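Local coordinates for protein mannan endo-1,4-beta-mannosidase (Mytilus edulis, PDB 2C0H) that hydrolyses internal beta-1,4-mannosidic linkages in the backbones of mannans, galactomannans and glucomannans, releasing short manno-oligosaccharides, at residues E48-N60 against W330-S342. The protein carries 3 engineered substitutions. Residues are numbered along the deposited sequence; the frame is centred on the assembly and turned at random.
Sequences ESTLSDMQSHGGN and WNNQLRGMQHLKS. Unlike the reference sequence in segment 48-60: Met54 (reference Ile). Unlike the reference sequence in segment 330-342: Met337 (reference Ile).
Trp330 reaches across to the helix at 48-56, where Asp53 and Met54 meet the edge of its indole and Thr50 CG2 comes in obliquely near CZ2. With CG anti to the backbone N, the ring places NE1 beside the Asp53 carboxylate. NE1 donates to Asp53 OD2 at 3.1 Å, a nearly straight bond (167°) that lies in the indole plane but meets OD2 on its anti side, somewhat out of the carboxylate plane. Farther round the six-membered ring, CH2 meets Met54 CG at 3.9 Å; Met54 SD stands at the same edge in a Met-aromatic contact, although Met54, like Met337, replaces an isoleucine of the reference sequence. A leucine in place of Trp330 would probably leave Asp53 without this N-H donor and open a gap beside Met54. The two helices, their axes 40° apart, are the first and last of the (beta/alpha)8 barrel of this family 5 glycoside hydrolase, side by side where the barrel closes, and Ala24 of strand 17-25 lies against both Trp330 and Met337. Leu334 sits between two rings: its CG lies over one indole face, toward the rim, while CB packs over a face of His57, 4.0 Å from the ring centroid. His57 ND1 donates to Asp53 O at 2.8 Å, fixing the imidazole's rotation; the same carbonyl also accepts from Ser56 OG and His57 N. A Schellman motif with Gly58, of positive phi, at C-prime ends helix 48-56. Lys341 packs closely on it: CB and CG lie against Gly58 CA (CG at 3.7 Å), the chain bends at chi3 (-78°), CE touches Gly58 N at 3.5 Å, and NZ donates to Ser56 O at 2.7 Å. One water donates to both Gly58 O and Met337 O.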
loop_
_atom_site.group_PDB
_atom_site.type_symbol
_atom_site.label_atom_id
_atom_site.label_comp_id
_atom_site.label_asym_id
_atom_site.label_seq_id
_atom_site.Cartn_x
_atom_site.Cartn_y
_atom_site.Cartn_z
ATOM N N GLU A 48 1.066 -19.467 -5.636
ATOM C CA GLU A 48 0.270 -19.936 -6.785
ATOM C C GLU A 48 -1.108 -20.433 -6.359
ATOM O O GLU A 48 -2.102 -20.180 -7.046
ATOM C CB GLU A 48 1.010 -21.036 -7.573
ATOM C CG GLU A 48 0.161 -21.815 -8.576
ATOM C CD GLU A 48 -0.408 -20.966 -9.708
ATOM O OE1 GLU A 48 0.214 -19.943 -10.087
ATOM O OE2 GLU A 48 -1.490 -21.336 -10.228
ATOM N N SER A 49 -1.182 -21.124 -5.227
ATOM C CA SER A 49 -2.489 -21.596 -4.770
ATOM C C SER A 49 -3.378 -20.413 -4.371
ATOM O O SER A 49 -4.591 -20.454 -4.568
ATOM C CB SER A 49 -2.360 -22.611 -3.634
ATOM O OG SER A 49 -1.821 -22.048 -2.473
ATOM N N THR A 50 -2.776 -19.360 -3.807
ATOM C CA THR A 50 -3.523 -18.152 -3.434
ATOM C C THR A 50 -4.103 -17.490 -4.688
ATOM O O THR A 50 -5.262 -17.069 -4.687
ATOM C CB THR A 50 -2.642 -17.146 -2.640
ATOM O OG1 THR A 50 -2.236 -17.729 -1.395
ATOM C CG2 THR A 50 -3.382 -15.869 -2.352
ATOM N N LEU A 51 -3.291 -17.384 -5.734
ATOM C CA LEU A 51 -3.754 -16.836 -7.013
ATOM C C LEU A 51 -4.909 -17.644 -7.613
ATOM O O LEU A 51 -5.860 -17.068 -8.128
ATOM C CB LEU A 51 -2.618 -16.773 -8.027
ATOM C CG LEU A 51 -1.462 -15.819 -7.752
ATOM C CD1 LEU A 51 -0.362 -16.094 -8.769
ATOM C CD2 LEU A 51 -1.915 -14.362 -7.804
ATOM N N SER A 52 -4.803 -18.970 -7.555
ATOM C CA SER A 52 -5.838 -19.858 -8.092
ATOM C C SER A 52 -7.156 -19.655 -7.353
ATOM O O SER A 52 -8.213 -19.502 -7.993
ATOM C CB SER A 52 -5.406 -21.324 -7.984
ATOM O OG SER A 52 -6.420 -22.181 -8.495
ATOM N N ASP A 53 -7.088 -19.674 -6.019
ATOM C CA ASP A 53 -8.251 -19.436 -5.141
ATOM C C ASP A 53 -8.926 -18.113 -5.492
ATOM O O ASP A 53 -10.147 -18.032 -5.633
ATOM C CB ASP A 53 -7.839 -19.375 -3.662
ATOM C CG ASP A 53 -7.479 -20.730 -3.062
ATOM O OD1 ASP A 53 -7.613 -21.768 -3.744
ATOM O OD2 ASP A 53 -7.047 -20.740 -1.874
ATOM N N MET A 54 -8.123 -17.065 -5.618
ATOM C CA MET A 54 -8.661 -15.740 -5.866
ATOM C C MET A 54 -9.316 -15.616 -7.224
ATOM O O MET A 54 -10.417 -15.084 -7.311
ATOM C CB MET A 54 -7.594 -14.674 -5.672
ATOM C CG MET A 54 -7.264 -14.485 -4.216
ATOM S SD MET A 54 -6.010 -13.239 -3.977
ATOM C CE MET A 54 -6.748 -11.883 -4.905
ATOM N N GLN A 55 -8.676 -16.124 -8.272
ATOM C CA GLN A 55 -9.265 -16.080 -9.609
ATOM C C GLN A 55 -10.623 -16.757 -9.627
ATOM O O GLN A 55 -11.581 -16.219 -10.183
ATOM C CB GLN A 55 -8.366 -16.717 -10.676
ATOM C CG GLN A 55 -9.005 -16.638 -12.073
ATOM C CD GLN A 55 -8.115 -17.099 -13.199
ATOM O OE1 GLN A 55 -7.330 -18.030 -13.059
ATOM N NE2 GLN A 55 -8.269 -16.463 -14.356
ATOM N N SER A 56 -10.713 -17.920 -9.003
ATOM C CA SER A 56 -11.983 -18.631 -9.005
ATOM C C SER A 56 -13.091 -17.910 -8.200
ATOM O O SER A 56 -14.276 -18.142 -8.468
ATOM C CB SER A 56 -11.789 -20.074 -8.541
ATOM O OG SER A 56 -11.433 -20.146 -7.185
ATOM N N HIS A 57 -12.728 -17.059 -7.231
ATOM C CA HIS A 57 -13.706 -16.274 -6.445
ATOM C C HIS A 57 -13.851 -14.810 -6.869
ATOM O O HIS A 57 -14.429 -14.006 -6.157
ATOM C CB HIS A 57 -13.363 -16.345 -4.965
ATOM C CG HIS A 57 -13.585 -17.699 -4.383
ATOM N ND1 HIS A 57 -12.682 -18.724 -4.535
ATOM C CD2 HIS A 57 -14.618 -18.201 -3.665
ATOM C CE1 HIS A 57 -13.152 -19.809 -3.939
ATOM N NE2 HIS A 57 -14.323 -19.517 -3.405
ATOM N N GLY A 58 -13.301 -14.462 -8.017
ATOM C CA GLY A 58 -13.496 -13.130 -8.570
ATOM C C GLY A 58 -12.602 -12.002 -8.077
ATOM O O GLY A 58 -12.892 -10.849 -8.366
ATOM N N GLY A 59 -11.536 -12.322 -7.354
ATOM C CA GLY A 59 -10.544 -11.318 -6.939
ATOM C C GLY A 59 -9.652 -10.983 -8.111
ATOM O O GLY A 59 -9.403 -11.834 -8.981
ATOM N N ASN A 60 -9.141 -9.752 -8.123
ATOM C CA ASN A 60 -8.325 -9.262 -9.231
ATOM C C ASN A 60 -7.013 -8.630 -8.794
ATOM O O ASN A 60 -6.274 -8.122 -9.645
ATOM C CB ASN A 60 -9.115 -8.265 -10.095
ATOM C CG ASN A 60 -9.587 -7.026 -9.334
ATOM O OD1 ASN A 60 -8.945 -6.552 -8.390
ATOM N ND2 ASN A 60 -10.718 -6.467 -9.772
ATOM N N TRP A 330 -9.682 -17.279 5.867
ATOM C CA TRP A 330 -9.537 -17.109 4.412
ATOM C C TRP A 330 -10.875 -17.310 3.694
ATOM O O TRP A 330 -11.205 -16.583 2.755
ATOM C CB TRP A 330 -8.441 -18.046 3.879
ATOM C CG TRP A 330 -8.073 -17.975 2.410
ATOM C CD1 TRP A 330 -7.975 -19.025 1.562
ATOM C CD2 TRP A 330 -7.714 -16.803 1.632
ATOM N NE1 TRP A 330 -7.597 -18.608 0.299
ATOM C CE2 TRP A 330 -7.413 -17.252 0.325
ATOM C CE3 TRP A 330 -7.615 -15.447 1.912
ATOM C CZ2 TRP A 330 -7.044 -16.380 -0.703
ATOM C CZ3 TRP A 330 -7.234 -14.569 0.871
ATOM C CH2 TRP A 330 -6.951 -15.050 -0.395
ATOM N N ASN A 331 -11.668 -18.292 4.120
ATOM C CA ASN A 331 -12.983 -18.458 3.504
ATOM C C ASN A 331 -13.894 -17.225 3.607
ATOM O O ASN A 331 -14.620 -16.952 2.651
ATOM C CB ASN A 331 -13.712 -19.673 4.083
ATOM C CG ASN A 331 -13.113 -20.988 3.646
ATOM O OD1 ASN A 331 -12.435 -21.088 2.615
ATOM N ND2 ASN A 331 -13.384 -22.034 4.429
ATOM N N ASN A 332 -13.869 -16.502 4.740
ATOM C CA ASN A 332 -14.657 -15.267 4.912
ATOM C C ASN A 332 -14.235 -14.236 3.868
ATOM O O ASN A 332 -15.055 -13.505 3.316
ATOM C CB ASN A 332 -14.460 -14.648 6.294
ATOM C CG ASN A 332 -15.308 -15.299 7.375
ATOM O OD1 ASN A 332 -16.205 -16.106 7.094
ATOM N ND2 ASN A 332 -15.048 -14.920 8.616
ATOM N N GLN A 333 -12.932 -14.160 3.631
ATOM C CA GLN A 333 -12.402 -13.197 2.676
ATOM C C GLN A 333 -12.811 -13.516 1.253
ATOM O O GLN A 333 -13.232 -12.617 0.491
ATOM C CB GLN A 333 -10.874 -13.131 2.804
ATOM C CG GLN A 333 -10.369 -12.605 4.154
ATOM C CD GLN A 333 -8.876 -12.782 4.315
ATOM O OE1 GLN A 333 -8.086 -12.127 3.623
ATOM N NE2 GLN A 333 -8.466 -13.655 5.230
ATOM N N LEU A 334 -12.691 -14.789 0.871
ATOM C CA LEU A 334 -13.101 -15.264 -0.451
ATOM C C LEU A 334 -14.613 -15.083 -0.676
ATOM O O LEU A 334 -15.042 -14.720 -1.755
ATOM C CB LEU A 334 -12.707 -16.728 -0.636
ATOM C CG LEU A 334 -11.211 -17.046 -0.709
ATOM C CD1 LEU A 334 -10.979 -18.556 -0.762
ATOM C CD2 LEU A 334 -10.553 -16.358 -1.891
ATOM N N ARG A 335 -15.422 -15.318 0.351
ATOM C CA ARG A 335 -16.868 -15.112 0.229
ATOM C C ARG A 335 -17.180 -13.625 -0.023
ATOM O O ARG A 335 -18.072 -13.289 -0.789
ATOM C CB ARG A 335 -17.576 -15.611 1.498
ATOM C CG ARG A 335 -19.027 -16.033 1.320
ATOM C CD ARG A 335 -19.616 -16.456 2.660
ATOM N NE ARG A 335 -19.740 -15.296 3.539
ATOM C CZ ARG A 335 -19.051 -15.078 4.657
ATOM N NH1 ARG A 335 -18.240 -15.997 5.159
ATOM N NH2 ARG A 335 -19.246 -13.948 5.327
ATOM N N GLY A 336 -16.425 -12.729 0.604
ATOM C CA GLY A 336 -16.579 -11.301 0.365
ATOM C C GLY A 336 -16.251 -10.934 -1.066
ATOM O O GLY A 336 -17.033 -10.236 -1.719
ATOM N N MET A 337 -15.096 -11.384 -1.563
ATOM C CA MET A 337 -14.676 -11.133 -2.958
ATOM C C MET A 337 -15.710 -11.627 -3.951
ATOM O O MET A 337 -16.035 -10.963 -4.923
ATOM C CB MET A 337 -13.376 -11.862 -3.299
ATOM C CG MET A 337 -12.149 -11.296 -2.748
ATOM S SD MET A 337 -10.797 -12.417 -3.174
ATOM C CE MET A 337 -10.006 -12.395 -1.568
ATOM N N GLN A 338 -16.210 -12.827 -3.702
ATOM C CA GLN A 338 -17.164 -13.476 -4.583
ATOM C C GLN A 338 -18.440 -12.657 -4.777
ATOM O O GLN A 338 -19.080 -12.738 -5.847
ATOM C CB GLN A 338 -17.476 -14.840 -3.977
ATOM C CG GLN A 338 -18.223 -15.788 -4.849
ATOM C CD GLN A 338 -18.428 -17.102 -4.129
ATOM O OE1 GLN A 338 -18.113 -18.171 -4.657
ATOM N NE2 GLN A 338 -18.919 -17.025 -2.897
ATOM N N HIS A 339 -18.805 -11.880 -3.755
ATOM C CA HIS A 339 -20.002 -11.027 -3.797
ATOM C C HIS A 339 -19.918 -10.006 -4.920
ATOM O O HIS A 339 -20.923 -9.652 -5.517
ATOM C CB HIS A 339 -20.248 -10.308 -2.459
ATOM C CG HIS A 339 -21.549 -9.577 -2.415
ATOM N ND1 HIS A 339 -22.763 -10.226 -2.492
ATOM C CD2 HIS A 339 -21.832 -8.254 -2.345
ATOM C CE1 HIS A 339 -23.737 -9.336 -2.457
ATOM N NE2 HIS A 339 -23.202 -8.132 -2.365
ATOM N N LEU A 340 -18.714 -9.550 -5.241
ATOM C CA LEU A 340 -18.557 -8.565 -6.310
ATOM C C LEU A 340 -18.237 -9.151 -7.690
ATOM O O LEU A 340 -18.157 -8.394 -8.669
ATOM C CB LEU A 340 -17.444 -7.572 -5.935
ATOM C CG LEU A 340 -17.615 -6.766 -4.649
ATOM C CD1 LEU A 340 -16.475 -5.748 -4.553
ATOM C CD2 LEU A 340 -18.954 -6.064 -4.567
ATOM N N LYS A 341 -18.061 -10.470 -7.784
ATOM C CA LYS A 341 -17.488 -11.099 -8.984
ATOM C C LYS A 341 -18.121 -10.615 -10.297
ATOM O O LYS A 341 -17.400 -10.223 -11.223
ATOM C CB LYS A 341 -17.543 -12.636 -8.892
ATOM C CG LYS A 341 -16.916 -13.327 -10.086
ATOM C CD LYS A 341 -17.213 -14.821 -10.110
ATOM C CE LYS A 341 -16.378 -15.601 -9.160
ATOM N NZ LYS A 341 -16.559 -17.062 -9.419
ATOM N N SER A 342 -19.449 -10.618 -10.380
ATOM C CA SER A 342 -20.125 -10.271 -11.644
ATOM C C SER A 342 -20.546 -8.803 -11.776
ATOM O O SER A 342 -21.271 -8.449 -12.712
ATOM C CB SER A 342 -21.345 -11.178 -11.834
ATOM O OG SER A 342 -20.921 -12.510 -12.087
HETATM O O HOH W 1 -14.337 -9.465 -6.326
#